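Local coordinates for protein lectin (Pleurotus ostreatus, PDB 6T0Q) that binds galactose-type sugars such as N-acetyl-D-galactosamine and carries calcium ions, one of them beside the sugar-binding site, at residues A[205-210]-A[332-337]; A[275-280]-A[308-313]; A[80-85]-A[127-132]. One frame throughout, in Å; residues are numbered along the deposited sequence.

Overall arrangement
From the N terminus, contact 3 comes first: 80-85 meets 127-132 across the two facing sheets of the N-terminal half, closing a loop of 41 residues, mostly strand. That loop has closed well before contact 1 opens at 205-210, in the loop after strand 199-202. Contact 1 closes only at 332-337, so contact 2, between 275-280 and 308-313, is nested inside its loop. Contacts 1 and 2 reach one antiparallel sheet, where strands 311-313 and 331-338 are neighbours, and they touch through a probable hydrogen bond from Ala333 N to Trp310 O. Contact 3 lies across the chain's centre, its own centre about 41 Å from that of contact 1 and about 35 Å from that of contact 2.

Contact 1: A[205-210]-A[332-337]; sequences DNVNGA and SAKIIG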
loop_
_atom_site.group_PDB
_atom_site.type_symbol
_atom_site.label_atom_id
_atom_site.label_comp_id
_atom_site.label_asym_id
_atom_site.label_seq_id
_atom_site.Cartn_x
_atom_site.Cartn_y
_atom_site.Cartn_z
ATOM N N ASP A 205 26.504 -10.947 -8.222
ATOM C CA ASP A 205 27.916 -11.320 -8.148
ATOM C C ASP A 205 28.114 -12.777 -7.747
ATOM O O ASP A 205 29.255 -13.233 -7.652
ATOM C CB ASP A 205 28.671 -10.406 -7.169
ATOM C CG ASP A 205 28.050 -10.385 -5.773
ATOM O OD1 ASP A 205 26.973 -10.991 -5.570
ATOM O OD2 ASP A 205 28.643 -9.757 -4.871
ATOM N N ASN A 206 27.034 -13.513 -7.491
ATOM C CA ASN A 206 27.105 -14.948 -7.217
ATOM C C ASN A 206 27.156 -15.659 -8.566
ATOM O O ASN A 206 26.134 -15.797 -9.245
ATOM C CB ASN A 206 25.897 -15.382 -6.387
ATOM C CG ASN A 206 26.027 -16.787 -5.823
ATOM O OD1 ASN A 206 26.564 -17.676 -6.470
ATOM N ND2 ASN A 206 25.511 -16.996 -4.605
ATOM N N VAL A 207 28.351 -16.094 -8.973
ATOM C CA VAL A 207 28.558 -16.724 -10.273
ATOM C C VAL A 207 29.481 -17.923 -10.107
ATOM O O VAL A 207 30.344 -17.952 -9.224
ATOM C CB VAL A 207 29.146 -15.746 -11.317
ATOM C CG1 VAL A 207 28.137 -14.673 -11.684
ATOM C CG2 VAL A 207 30.433 -15.118 -10.799
ATOM N N ASN A 208 29.285 -18.924 -10.967
ATOM C CA ASN A 208 30.149 -20.105 -11.021
ATOM C C ASN A 208 30.192 -20.848 -9.690
ATOM O O ASN A 208 31.188 -21.503 -9.369
ATOM C CB ASN A 208 31.567 -19.730 -11.472
ATOM C CG ASN A 208 31.577 -18.973 -12.791
ATOM O OD1 ASN A 208 30.962 -19.400 -13.770
ATOM N ND2 ASN A 208 32.259 -17.833 -12.814
ATOM N N GLY A 209 29.120 -20.749 -8.904
ATOM C CA GLY A 209 29.023 -21.496 -7.663
ATOM C C GLY A 209 29.683 -20.859 -6.461
ATOM O O GLY A 209 29.902 -21.537 -5.454
ATOM N N ALA A 210 30.007 -19.573 -6.529
ATOM C CA ALA A 210 30.578 -18.886 -5.380
ATOM C C ALA A 210 30.271 -17.406 -5.500
ATOM O O ALA A 210 30.024 -16.891 -6.593
ATOM C CB ALA A 210 32.093 -19.122 -5.265
ATOM N N SER A 332 17.061 -6.757 -9.361
ATOM C CA SER A 332 16.349 -8.012 -9.172
ATOM C C SER A 332 17.287 -9.052 -8.572
ATOM O O SER A 332 18.414 -9.223 -9.040
ATOM C CB SER A 332 15.804 -8.516 -10.509
ATOM O OG SER A 332 14.763 -7.684 -10.966
ATOM N N ALA A 333 16.827 -9.740 -7.529
ATOM C CA ALA A 333 17.620 -10.826 -6.964
ATOM C C ALA A 333 17.857 -11.905 -8.015
ATOM O O ALA A 333 17.016 -12.150 -8.886
ATOM C CB ALA A 333 16.915 -11.432 -5.741
ATOM N N LYS A 334 19.013 -12.558 -7.926
ATOM C CA LYS A 334 19.371 -13.641 -8.834
ATOM C C LYS A 334 18.991 -14.978 -8.210
ATOM O O LYS A 334 19.336 -15.253 -7.056
ATOM C CB LYS A 334 20.870 -13.626 -9.136
ATOM C CG LYS A 334 21.339 -14.765 -10.047
ATOM C CD LYS A 334 22.832 -14.678 -10.312
ATOM C CE LYS A 334 23.307 -15.856 -11.176
ATOM N NZ LYS A 334 24.751 -15.738 -11.525
ATOM N N ILE A 335 18.285 -15.803 -8.971
ATOM C CA ILE A 335 17.988 -17.163 -8.528
ATOM C C ILE A 335 19.242 -18.008 -8.705
ATOM O O ILE A 335 19.748 -18.164 -9.819
ATOM C CB ILE A 335 16.800 -17.756 -9.296
ATOM C CG1 ILE A 335 15.496 -17.127 -8.789
ATOM C CG2 ILE A 335 16.740 -19.270 -9.111
ATOM C CD1 ILE A 335 14.263 -17.573 -9.554
ATOM N N ILE A 336 19.779 -18.507 -7.592
ATOM C CA ILE A 336 20.919 -19.412 -7.658
ATOM C C ILE A 336 20.453 -20.817 -8.011
ATOM O O ILE A 336 21.091 -21.513 -8.809
ATOM C CB ILE A 336 21.691 -19.380 -6.324
ATOM C CG1 ILE A 336 21.976 -17.931 -5.907
ATOM C CG2 ILE A 336 22.980 -20.212 -6.421
ATOM C CD1 ILE A 336 22.681 -17.069 -6.987
ATOM N N GLY A 337 19.332 -21.246 -7.436
ATOM C CA GLY A 337 18.736 -22.530 -7.782
ATOM C C GLY A 337 17.459 -22.729 -6.984
ATOM O O GLY A 337 17.231 -22.075 -5.962
#
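Lys334 reaches across from its strand, fully extended, to the backbone of the loop, and its NZ donates a hydrogen bond of 2.7 Å to Asn206 O. The approach is fairly straight, with a C=O...N angle of 154°, and NZ is tilted 18° from the carbonyl plane. The closely packed part lies beside this bond, where Ile336 crosses Asn206 at about a right angle. Its CD1 methyl sits over one face of the carboxamide, 3.6 Å from Asn206 CG and 3.7 Å from Asn206 ND2. With Asn206 CG anti to the backbone N (chi1 -168°), the amide is carried toward the strand; ND2 also makes a weak hydrogen bond to Ala286 O. Towards solvent the contact thins out. Exposed Val207 offers a single methyl, CG1, at 3.6 Å from Lys334 NZ, and the loop then reverses in a type I' turn from Val207 to Ala210. The strand carries a classic beta bulge, with Ile336 and Gly337 set against the single residue Trp200. The buried amide of Asn206 lies about 8 Å from a bound calcium ion, so the arrangement belongs to the loop region next to the calcium and N-acetyl-D-galactosamine site of this lectin.

Contact 2: A[275-280]-A[308-313]; sequences FAINAT and ASWKAI. With NAG (2-acetamido-2-deoxy-beta-D-glucopyranose), chain B.
Ile277 lays its terminal methyl against the far end of the Trp310 indole, CD1 standing 3.7 Å from Trp310 CZ3 and 4.0 Å from Trp310 CH2. The two side chains cross at about a right angle, and the methyl approaches the ring obliquely. Trp310 CG lies anti to its carbonyl carbon (chi1 -72°), which swings the six-membered ring over strand 214-222, the strand between 311-313 and 273-281 in the sheet. Phe275 adds a looser touch, its CB lying 4.3 Å from Trp310 CH2, while its own ring leads away towards Ile292 and Ile294 of the opposing sheet. At the other end of the indole, NE1 is hydrogen-bonded to Val305 O, which satisfies the polar atom and helps set the ring's orientation. On the opposite side of strand 273-281, Asn278 ND2 is joined covalently to C1 of N-acetylglucosamine (1.4 Å), making Asn278-Ala279-Thr280 an occupied N-glycosylation sequon. Thr280 OG1 is hydrogen-bonded to Ser215 OG. The same strand thus offers sugar on one side and hydrocarbon on the other, and with no hydrogen bond between its segments the buried contact depends on dispersion and hydrophobic burial.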
loop_
_atom_site.group_PDB
_atom_site.type_symbol
_atom_site.label_atom_id
_atom_site.label_comp_id
_atom_site.label_asym_id
_atom_site.label_seq_id
_atom_site.Cartn_x
_atom_site.Cartn_y
_atom_site.Cartn_z
ATOM N N PHE A 275 9.477 -7.103 4.037
ATOM C CA PHE A 275 10.407 -8.063 4.607
ATOM C C PHE A 275 11.797 -7.730 4.087
ATOM O O PHE A 275 11.979 -7.551 2.879
ATOM C CB PHE A 275 9.995 -9.490 4.227
ATOM C CG PHE A 275 8.582 -9.831 4.654
ATOM C CD1 PHE A 275 7.498 -9.480 3.867
ATOM C CD2 PHE A 275 8.342 -10.475 5.857
ATOM C CE1 PHE A 275 6.190 -9.772 4.269
ATOM C CE2 PHE A 275 7.039 -10.773 6.267
ATOM C CZ PHE A 275 5.969 -10.424 5.474
ATOM N N ALA A 276 12.769 -7.622 4.989
ATOM C CA ALA A 276 14.121 -7.260 4.584
ATOM C C ALA A 276 15.128 -8.194 5.228
ATOM O O ALA A 276 14.982 -8.575 6.393
ATOM C CB ALA A 276 14.449 -5.805 4.940
ATOM N N ILE A 277 16.149 -8.568 4.459
ATOM C CA ILE A 277 17.140 -9.540 4.895
ATOM C C ILE A 277 18.525 -8.955 4.665
ATOM O O ILE A 277 18.820 -8.459 3.574
ATOM C CB ILE A 277 17.007 -10.876 4.136
ATOM C CG1 ILE A 277 15.603 -11.471 4.267
ATOM C CG2 ILE A 277 18.050 -11.867 4.630
ATOM C CD1 ILE A 277 15.394 -12.680 3.323
ATOM N N ASN A 278 19.365 -9.009 5.683
ATOM C CA ASN A 278 20.801 -8.821 5.519
ATOM C C ASN A 278 21.442 -10.202 5.647
ATOM O O ASN A 278 21.479 -10.777 6.737
ATOM C CB ASN A 278 21.336 -7.826 6.551
ATOM C CG ASN A 278 22.862 -7.830 6.654
ATOM O OD1 ASN A 278 23.559 -8.398 5.824
ATOM N ND2 ASN A 278 23.381 -7.176 7.686
ATOM N N ALA A 279 21.926 -10.745 4.535
ATOM C CA ALA A 279 22.551 -12.061 4.529
ATOM C C ALA A 279 24.033 -11.901 4.228
ATOM O O ALA A 279 24.418 -11.054 3.418
ATOM C CB ALA A 279 21.891 -12.991 3.503
ATOM N N THR A 280 24.864 -12.709 4.882
ATOM C CA THR A 280 26.312 -12.548 4.818
ATOM C C THR A 280 26.980 -13.835 4.367
ATOM O O THR A 280 26.639 -14.926 4.836
ATOM C CB THR A 280 26.876 -12.122 6.178
ATOM O OG1 THR A 280 26.293 -10.869 6.557
ATOM C CG2 THR A 280 28.408 -11.976 6.119
ATOM N N ALA A 308 13.127 -14.048 -8.097
ATOM C CA ALA A 308 13.660 -12.850 -8.751
ATOM C C ALA A 308 12.786 -11.617 -8.563
ATOM O O ALA A 308 13.188 -10.526 -8.993
ATOM C CB ALA A 308 13.874 -13.115 -10.246
ATOM N N SER A 309 11.615 -11.737 -7.926
ATOM C CA SER A 309 10.818 -10.552 -7.636
ATOM C C SER A 309 11.321 -9.802 -6.413
ATOM O O SER A 309 10.872 -8.683 -6.166
ATOM C CB SER A 309 9.341 -10.918 -7.441
ATOM O OG SER A 309 9.099 -11.460 -6.146
ATOM N N TRP A 310 12.240 -10.384 -5.650
ATOM C CA TRP A 310 12.875 -9.664 -4.557
ATOM C C TRP A 310 13.891 -8.672 -5.116
ATOM O O TRP A 310 14.522 -8.924 -6.139
ATOM C CB TRP A 310 13.566 -10.646 -3.605
ATOM C CG TRP A 310 12.600 -11.459 -2.763
ATOM C CD1 TRP A 310 11.605 -12.283 -3.208
ATOM C CD2 TRP A 310 12.552 -11.508 -1.333
ATOM N NE1 TRP A 310 10.935 -12.848 -2.132
ATOM C CE2 TRP A 310 11.505 -12.388 -0.974
ATOM C CE3 TRP A 310 13.288 -10.881 -0.315
ATOM C CZ2 TRP A 310 11.183 -12.662 0.359
ATOM C CZ3 TRP A 310 12.967 -11.157 1.007
ATOM C CH2 TRP A 310 11.927 -12.039 1.331
ATOM N N LYS A 311 14.037 -7.535 -4.442
ATOM C CA LYS A 311 15.103 -6.596 -4.772
ATOM C C LYS A 311 16.335 -6.904 -3.930
ATOM O O LYS A 311 16.230 -7.400 -2.808
ATOM C CB LYS A 311 14.660 -5.148 -4.536
ATOM C CG LYS A 311 13.440 -4.731 -5.350
ATOM C CD LYS A 311 13.582 -5.169 -6.793
ATOM C CE LYS A 311 13.610 -3.995 -7.749
ATOM N NZ LYS A 311 13.838 -4.482 -9.139
ATOM N N ALA A 312 17.508 -6.596 -4.481
ATOM C CA ALA A 312 18.779 -6.953 -3.867
ATOM C C ALA A 312 19.800 -5.854 -4.140
ATOM O O ALA A 312 19.700 -5.141 -5.138
ATOM C CB ALA A 312 19.295 -8.297 -4.409
ATOM N N ILE A 313 20.792 -5.728 -3.259
ATOM C CA ILE A 313 21.842 -4.727 -3.444
ATOM C C ILE A 313 23.127 -5.238 -2.803
ATOM O O ILE A 313 23.092 -5.916 -1.773
ATOM C CB ILE A 313 21.411 -3.351 -2.877
ATOM C CG1 ILE A 313 22.236 -2.227 -3.512
ATOM C CG2 ILE A 313 21.520 -3.318 -1.356
ATOM C CD1 ILE A 313 21.730 -0.834 -3.171
HETATM C C1 NAG B . 24.796 -7.143 7.924
HETATM C C2 NAG B . 25.255 -5.846 8.567
HETATM C C3 NAG B . 26.724 -5.946 8.935
HETATM C C4 NAG B . 26.938 -7.106 9.896
HETATM C C5 NAG B . 26.364 -8.414 9.344
HETATM C C6 NAG B . 26.241 -9.469 10.421
HETATM C C7 NAG B . 24.165 -3.721 8.031
HETATM C C8 NAG B . 24.042 -2.597 7.046
HETATM N N2 NAG B . 25.019 -4.697 7.707
HETATM O O3 NAG B . 27.128 -4.728 9.549
HETATM O O4 NAG B . 28.310 -7.050 9.952
HETATM O O5 NAG B . 25.032 -8.239 8.826
HETATM O O6 NAG B . 27.032 -10.610 10.128
HETATM O O7 NAG B . 23.514 -3.748 9.075
#

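Contact 3: A[80-85]-A[127-132]; sequences HTFYVN and IMASIL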
loop_
_atom_site.group_PDB
_atom_site.type_symbol
_atom_site.label_atom_id
_atom_site.label_comp_id
_atom_site.label_asym_id
_atom_site.label_seq_id
_atom_site.Cartn_x
_atom_site.Cartn_y
_atom_site.Cartn_z
ATOM N N HIS A 80 -10.504 -34.938 4.359
ATOM C CA HIS A 80 -11.163 -33.864 5.097
ATOM C C HIS A 80 -11.202 -32.579 4.279
ATOM O O HIS A 80 -10.365 -32.342 3.401
ATOM C CB HIS A 80 -10.447 -33.571 6.420
ATOM C CG HIS A 80 -9.030 -33.116 6.235
ATOM N ND1 HIS A 80 -7.956 -33.978 6.304
ATOM C CD2 HIS A 80 -8.512 -31.894 5.956
ATOM C CE1 HIS A 80 -6.838 -33.305 6.089
ATOM N NE2 HIS A 80 -7.148 -32.039 5.872
ATOM N N THR A 81 -12.175 -31.733 4.619
ATOM C CA THR A 81 -12.216 -30.333 4.210
ATOM C C THR A 81 -12.389 -29.488 5.461
ATOM O O THR A 81 -13.288 -29.753 6.261
ATOM C CB THR A 81 -13.372 -30.069 3.234
ATOM O OG1 THR A 81 -13.288 -31.001 2.153
ATOM C CG2 THR A 81 -13.295 -28.645 2.679
ATOM N N PHE A 82 -11.545 -28.472 5.624
ATOM C CA PHE A 82 -11.484 -27.681 6.847
ATOM C C PHE A 82 -12.024 -26.279 6.583
ATOM O O PHE A 82 -11.568 -25.604 5.651
ATOM C CB PHE A 82 -10.038 -27.595 7.350
ATOM C CG PHE A 82 -9.912 -27.300 8.820
ATOM C CD1 PHE A 82 -10.194 -26.036 9.320
ATOM C CD2 PHE A 82 -9.478 -28.287 9.704
ATOM C CE1 PHE A 82 -10.067 -25.767 10.688
ATOM C CE2 PHE A 82 -9.349 -28.026 11.065
ATOM C CZ PHE A 82 -9.645 -26.773 11.560
ATOM N N TYR A 83 -12.970 -25.837 7.418
ATOM C CA TYR A 83 -13.597 -24.524 7.292
ATOM C C TYR A 83 -13.389 -23.708 8.562
ATOM O O TYR A 83 -13.434 -24.248 9.673
ATOM C CB TYR A 83 -15.097 -24.636 7.048
ATOM C CG TYR A 83 -15.504 -25.400 5.811
ATOM C CD1 TYR A 83 -15.705 -26.774 5.857
ATOM C CD2 TYR A 83 -15.731 -24.741 4.611
ATOM C CE1 TYR A 83 -16.099 -27.477 4.739
ATOM C CE2 TYR A 83 -16.133 -25.438 3.480
ATOM C CZ TYR A 83 -16.317 -26.802 3.557
ATOM O OH TYR A 83 -16.708 -27.506 2.450
ATOM N N VAL A 84 -13.210 -22.397 8.405
ATOM C CA VAL A 84 -13.127 -21.496 9.549
ATOM C C VAL A 84 -14.074 -20.327 9.310
ATOM O O VAL A 84 -13.914 -19.580 8.336
ATOM C CB VAL A 84 -11.694 -21.004 9.800
ATOM C CG1 VAL A 84 -11.677 -20.040 10.988
ATOM C CG2 VAL A 84 -10.765 -22.211 10.079
ATOM N N ASN A 85 -15.066 -20.182 10.191
ATOM C CA ASN A 85 -16.076 -19.129 10.081
ATOM C C ASN A 85 -16.712 -19.125 8.696
ATOM O O ASN A 85 -16.937 -18.076 8.094
ATOM C CB ASN A 85 -15.476 -17.765 10.423
ATOM C CG ASN A 85 -15.043 -17.685 11.864
ATOM O OD1 ASN A 85 -15.766 -18.146 12.752
ATOM N ND2 ASN A 85 -13.851 -17.138 12.113
ATOM N N ILE A 127 -11.260 -38.035 12.196
ATOM C CA ILE A 127 -10.535 -36.799 11.945
ATOM C C ILE A 127 -9.880 -36.375 13.248
ATOM O O ILE A 127 -10.392 -36.635 14.343
ATOM C CB ILE A 127 -11.430 -35.661 11.385
ATOM C CG1 ILE A 127 -12.532 -35.317 12.366
ATOM C CG2 ILE A 127 -12.005 -36.026 9.994
ATOM C CD1 ILE A 127 -13.185 -33.974 12.095
ATOM N N MET A 128 -8.739 -35.711 13.122
ATOM C CA MET A 128 -7.989 -35.221 14.265
ATOM C C MET A 128 -7.409 -33.866 13.902
ATOM O O MET A 128 -6.892 -33.692 12.799
ATOM C CB MET A 128 -6.858 -36.186 14.654
ATOM C CG MET A 128 -5.804 -35.553 15.581
ATOM S SD MET A 128 -4.427 -36.657 15.986
ATOM C CE MET A 128 -5.164 -37.600 17.303
ATOM N N ALA A 129 -7.512 -32.904 14.819
ATOM C CA ALA A 129 -6.928 -31.595 14.573
ATOM C C ALA A 129 -6.485 -30.974 15.889
ATOM O O ALA A 129 -7.057 -31.252 16.945
ATOM C CB ALA A 129 -7.909 -30.659 13.857
ATOM N N SER A 130 -5.425 -30.169 15.812
ATOM C CA SER A 130 -5.056 -29.201 16.834
ATOM C C SER A 130 -5.146 -27.810 16.238
ATOM O O SER A 130 -4.708 -27.580 15.105
ATOM C CB SER A 130 -3.622 -29.398 17.375
ATOM O OG SER A 130 -3.590 -30.404 18.371
ATOM N N ILE A 131 -5.670 -26.886 17.025
ATOM C CA ILE A 131 -5.837 -25.493 16.635
ATOM C C ILE A 131 -5.097 -24.673 17.682
ATOM O O ILE A 131 -5.584 -24.508 18.807
ATOM C CB ILE A 131 -7.318 -25.105 16.564
ATOM C CG1 ILE A 131 -8.069 -26.082 15.653
ATOM C CG2 ILE A 131 -7.484 -23.647 16.127
ATOM C CD1 ILE A 131 -9.573 -26.096 15.915
ATOM N N LEU A 132 -3.912 -24.179 17.342
ATOM C CA LEU A 132 -3.140 -23.359 18.266
ATOM C C LEU A 132 -3.485 -21.898 17.996
ATOM O O LEU A 132 -3.059 -21.330 16.983
ATOM C CB LEU A 132 -1.643 -23.616 18.117
ATOM C CG LEU A 132 -0.714 -22.738 18.966
ATOM C CD1 LEU A 132 -1.010 -22.900 20.451
ATOM C CD2 LEU A 132 0.740 -23.085 18.669
#
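Phe82 and Ala129 meet across the interior between two sheets, their backbones 9.8 Å apart from CA to CA. Phe82 CB leaves strand 79-84 towards the other layer, and CG is placed anti to the backbone N (chi1 -157°), so that the ring stands out from its own sheet. Along one side of the ring, CD1 and CE1 pass Val84 CG2, a methyl of the same strand that lies in the ring plane, 3.7 Å from Phe82 CE1. On the other side CD2 leads on to CE2, which comes to 4.1 Å from Ala129 CB, the methyl meeting the ring at its edge. This is the core of an antiparallel beta sandwich: strand 79-84 belongs to the layer that includes 109-118, strand 126-135 to the layer that includes 67-76, and alternate residues from both turn inwards. Two-layer sandwiches of this kind are common among carbohydrate-binding modules. At the tip, CZ stands 4.4 Å from Ile131 CD1, two residues beyond Ala129 and pointing the same way, and this methyl too lies near the ring plane. The Phe82 side chain also touches Ile72 and Val74 of strand 67-76 and Ile114 of strand 109-118, while Ile131 packs on Ala70 and Phe112.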